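PDB 4ZK3: serpin B3 from Homo sapiens, which probably inhibits proteases as a member of the serpin family and, in the Pso p27 form, is associated with psoriasis. Local coordinates for residues E193-E198 with S209-R214. Residues are numbered along the deposited sequence; the frame is centred on the assembly and turned at random.
Sequences EDTKEE and SIQMMR
Over one face of the R214 guanidinium lies the backbone O of D194, 3.0 Å from CZ; the angles at the nearby N-H groups are too poor for hydrogen bonds, though a charge-dipole attraction is plausible. At the edge, in plane, sit K196 CG and a water that links R214 NH2 to D194 OD1, while K196 CD approaches obliquely. The E198 carboxylate is turned only 7° from the guanidinium plane, but E198 OE2 stays 4.2 Å from R214 NE, beyond a salt bridge. With its chain extended beyond CG (chi2 -173°), E198 instead crosses M212 at about a right angle, bringing CD within 3.6 Å of M212 CB. On the face carrying E197 and Q211, S209 OG donates to E197 OE2 over 2.6 Å, from the anti side and out of the carboxylate plane. The backbones pair antiparallel: M212 N donates to K196 O at 2.8 Å, K196 N returns a bond to M212 O, and E198 N bonds I210 O nearly straight (163°), while I210 N to E198 O is weak. T195 OG1 hydrogen-bonds E338 OE2. This is the s4C-s3C hairpin of serpin sheet C, paired away from its turn; Q211-R286 and M213-L284 backbone bonds continue it to strand 276-294.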
ATOM      1  N   GLU A 193      22.938  19.236   7.873  1.00 32.24           N
ATOM      2  CA  GLU A 193      24.343  19.587   7.682  1.00 38.46           C
ATOM      3  C   GLU A 193      25.178  18.403   7.230  1.00 38.63           C
ATOM      4  O   GLU A 193      26.181  18.606   6.553  1.00 35.37           O
ATOM      5  CB  GLU A 193      24.937  20.249   8.926  1.00 41.75           C
ATOM      6  CG  GLU A 193      24.810  21.798   8.892  1.00 49.46           C
ATOM      7  CD  GLU A 193      24.402  22.413  10.228  1.00 61.76           C
ATOM      8  OE1 GLU A 193      24.450  21.696  11.270  1.00 68.65           O
ATOM      9  OE2 GLU A 193      24.024  23.617  10.237  1.00 64.37           O
ATOM     10  N   ASP A 194      24.747  17.187   7.564  1.00 36.64           N
ATOM     11  CA  ASP A 194      25.466  15.969   7.175  1.00 35.27           C
ATOM     12  C   ASP A 194      25.064  15.384   5.857  1.00 35.33           C
ATOM     13  O   ASP A 194      25.717  14.431   5.350  1.00 35.80           O
ATOM     14  CB  ASP A 194      25.322  14.894   8.252  1.00 38.18           C
ATOM     15  CG  ASP A 194      25.960  15.287   9.567  1.00 37.42           C
ATOM     16  OD1 ASP A 194      27.028  15.921   9.498  1.00 41.80           O
ATOM     17  OD2 ASP A 194      25.407  14.953  10.645  1.00 36.88           O
ATOM     18  N   THR A 195      24.027  15.939   5.245  1.00 31.59           N
ATOM     19  CA  THR A 195      23.619  15.441   3.965  1.00 31.42           C
ATOM     20  C   THR A 195      24.629  15.909   2.866  1.00 36.79           C
ATOM     21  O   THR A 195      25.002  17.049   2.872  1.00 32.58           O
ATOM     22  CB  THR A 195      22.165  15.906   3.684  1.00 32.24           C
ATOM     23  OG1 THR A 195      21.283  15.324   4.674  1.00 31.32           O
ATOM     24  CG2 THR A 195      21.725  15.528   2.302  1.00 30.31           C
ATOM     25  N   LYS A 196      25.021  15.031   1.916  1.00 38.46           N
ATOM     26  CA  LYS A 196      26.038  15.325   0.901  1.00 37.49           C
ATOM     27  C   LYS A 196      25.619  14.751  -0.432  1.00 37.79           C
ATOM     28  O   LYS A 196      24.963  13.721  -0.446  1.00 34.19           O
ATOM     29  CB  LYS A 196      27.328  14.604   1.256  1.00 49.45           C
ATOM     30  CG  LYS A 196      28.335  15.361   2.116  1.00 58.12           C
ATOM     31  CD  LYS A 196      29.467  14.429   2.597  1.00 65.62           C
ATOM     32  CE  LYS A 196      30.111  13.556   1.522  1.00 68.06           C
ATOM     33  NZ  LYS A 196      31.035  14.334   0.644  1.00 70.78           N
ATOM     34  N   GLU A 197      26.015  15.365  -1.558  1.00 33.30           N
ATOM     35  CA  GLU A 197      25.780  14.752  -2.873  1.00 35.93           C
ATOM     36  C   GLU A 197      26.661  13.522  -3.014  1.00 36.20           C
ATOM     37  O   GLU A 197      27.831  13.597  -2.722  1.00 35.27           O
ATOM     38  CB  GLU A 197      26.109  15.714  -3.998  1.00 39.76           C
ATOM     39  CG  GLU A 197      25.590  15.247  -5.332  1.00 44.84           C
ATOM     40  CD  GLU A 197      26.187  16.019  -6.500  1.00 54.51           C
ATOM     41  OE1 GLU A 197      27.349  16.493  -6.421  1.00 59.52           O
ATOM     42  OE2 GLU A 197      25.490  16.154  -7.526  1.00 62.67           O
ATOM     43  N   GLU A 198      26.110  12.389  -3.445  1.00 34.04           N
ATOM     44  CA  GLU A 198      26.926  11.204  -3.706  1.00 31.31           C
ATOM     45  C   GLU A 198      26.353  10.537  -4.883  1.00 36.06           C
ATOM     46  O   GLU A 198      25.305  10.935  -5.417  1.00 30.45           O
ATOM     47  CB  GLU A 198      26.911  10.173  -2.568  1.00 35.50           C
ATOM     48  CG  GLU A 198      27.233  10.751  -1.221  1.00 33.91           C
ATOM     49  CD  GLU A 198      27.362   9.678  -0.164  1.00 41.34           C
ATOM     50  OE1 GLU A 198      27.031   8.488  -0.433  1.00 43.01           O
ATOM     51  OE2 GLU A 198      27.822  10.024   0.936  1.00 39.61           O
ATOM     52  N   SER A 209      23.423  11.117  -9.532  1.00 31.96           N
ATOM     53  CA  SER A 209      23.625  11.892  -8.338  1.00 34.26           C
ATOM     54  C   SER A 209      22.377  11.886  -7.422  1.00 36.17           C
ATOM     55  O   SER A 209      21.249  11.686  -7.885  1.00 34.70           O
ATOM     56  CB  SER A 209      23.944  13.313  -8.701  1.00 39.72           C
ATOM     57  OG  SER A 209      24.039  14.050  -7.503  1.00 47.17           O
ATOM     58  N   ILE A 210      22.606  12.065  -6.126  1.00 29.18           N
ATOM     59  CA  ILE A 210      21.572  11.907  -5.133  1.00 30.15           C
ATOM     60  C   ILE A 210      22.019  12.642  -3.871  1.00 29.81           C
ATOM     61  O   ILE A 210      23.212  12.772  -3.581  1.00 31.83           O
ATOM     62  CB  ILE A 210      21.306  10.387  -4.817  1.00 31.08           C
ATOM     63  CG1 ILE A 210      19.829  10.182  -4.494  1.00 33.70           C
ATOM     64  CG2 ILE A 210      22.266   9.896  -3.702  1.00 31.31           C
ATOM     65  CD1 ILE A 210      19.370   8.741  -4.422  1.00 36.27           C
ATOM     66  N   GLN A 211      21.068  13.111  -3.082  1.00 29.88           N
ATOM     67  CA  GLN A 211      21.406  13.716  -1.807  1.00 27.84           C
ATOM     68  C   GLN A 211      21.379  12.612  -0.746  1.00 27.49           C
ATOM     69  O   GLN A 211      20.323  11.991  -0.474  1.00 27.05           O
ATOM     70  CB  GLN A 211      20.444  14.851  -1.487  1.00 31.74           C
ATOM     71  CG  GLN A 211      20.506  16.022  -2.470  1.00 34.76           C
ATOM     72  CD  GLN A 211      21.843  16.755  -2.379  1.00 36.34           C
ATOM     73  OE1 GLN A 211      22.654  16.698  -3.310  1.00 41.49           O
ATOM     74  NE2 GLN A 211      22.109  17.354  -1.238  1.00 36.68           N
ATOM     75  N   MET A 212      22.531  12.332  -0.157  1.00 29.13           N
ATOM     76  CA  MET A 212      22.650  11.235   0.814  1.00 29.87           C
ATOM     77  C   MET A 212      22.645  11.705   2.237  1.00 29.44           C
ATOM     78  O   MET A 212      23.528  12.429   2.651  1.00 31.75           O
ATOM     79  CB  MET A 212      23.929  10.394   0.569  1.00 31.29           C
ATOM     80  CG  MET A 212      23.981   9.113   1.441  1.00 31.40           C
ATOM     81  SD  MET A 212      22.719   7.923   0.885  1.00 29.37           S
ATOM     82  CE  MET A 212      23.412   7.336  -0.637  1.00 31.69           C
ATOM     83  N   MET A 213      21.666  11.247   3.027  1.00 27.50           N
ATOM     84  CA  MET A 213      21.615  11.628   4.427  1.00 26.37           C
ATOM     85  C   MET A 213      22.454  10.627   5.208  1.00 26.77           C
ATOM     86  O   MET A 213      22.587   9.465   4.811  1.00 30.75           O
ATOM     87  CB  MET A 213      20.184  11.647   4.978  1.00 25.39           C
ATOM     88  CG  MET A 213      19.142  12.291   4.078  1.00 27.31           C
ATOM     89  SD  MET A 213      17.494  12.232   4.821  1.00 28.98           S
ATOM     90  CE  MET A 213      17.175  10.467   5.006  1.00 30.04           C
ATOM     91  N   ARG A 214      23.001  11.053   6.315  1.00 25.05           N
ATOM     92  CA  ARG A 214      24.005  10.251   7.024  1.00 28.78           C
ATOM     93  C   ARG A 214      23.850  10.486   8.506  1.00 29.97           C
ATOM     94  O   ARG A 214      23.608  11.605   8.919  1.00 33.34           O
ATOM     95  CB  ARG A 214      25.408  10.629   6.595  1.00 31.03           C
ATOM     96  CG  ARG A 214      25.611  10.513   5.076  1.00 39.59           C
ATOM     97  CD  ARG A 214      27.039  10.686   4.529  1.00 44.71           C
ATOM     98  NE  ARG A 214      27.503  12.054   4.566  1.00 46.47           N
ATOM     99  CZ  ARG A 214      28.086  12.622   5.617  1.00 55.45           C
ATOM    100  NH1 ARG A 214      28.237  11.942   6.748  1.00 59.69           N
ATOM    101  NH2 ARG A 214      28.509  13.884   5.558  1.00 53.57           N
TER
HETATM  102  O   HOH W   1      22.990  13.274  10.670  1.00 37.91           O
HETATM  103  O   HOH W   2      29.399  15.842   7.334  1.00 54.77           O
HETATM  104  O   HOH W   3      21.991  13.900   6.609  1.00 29.38           O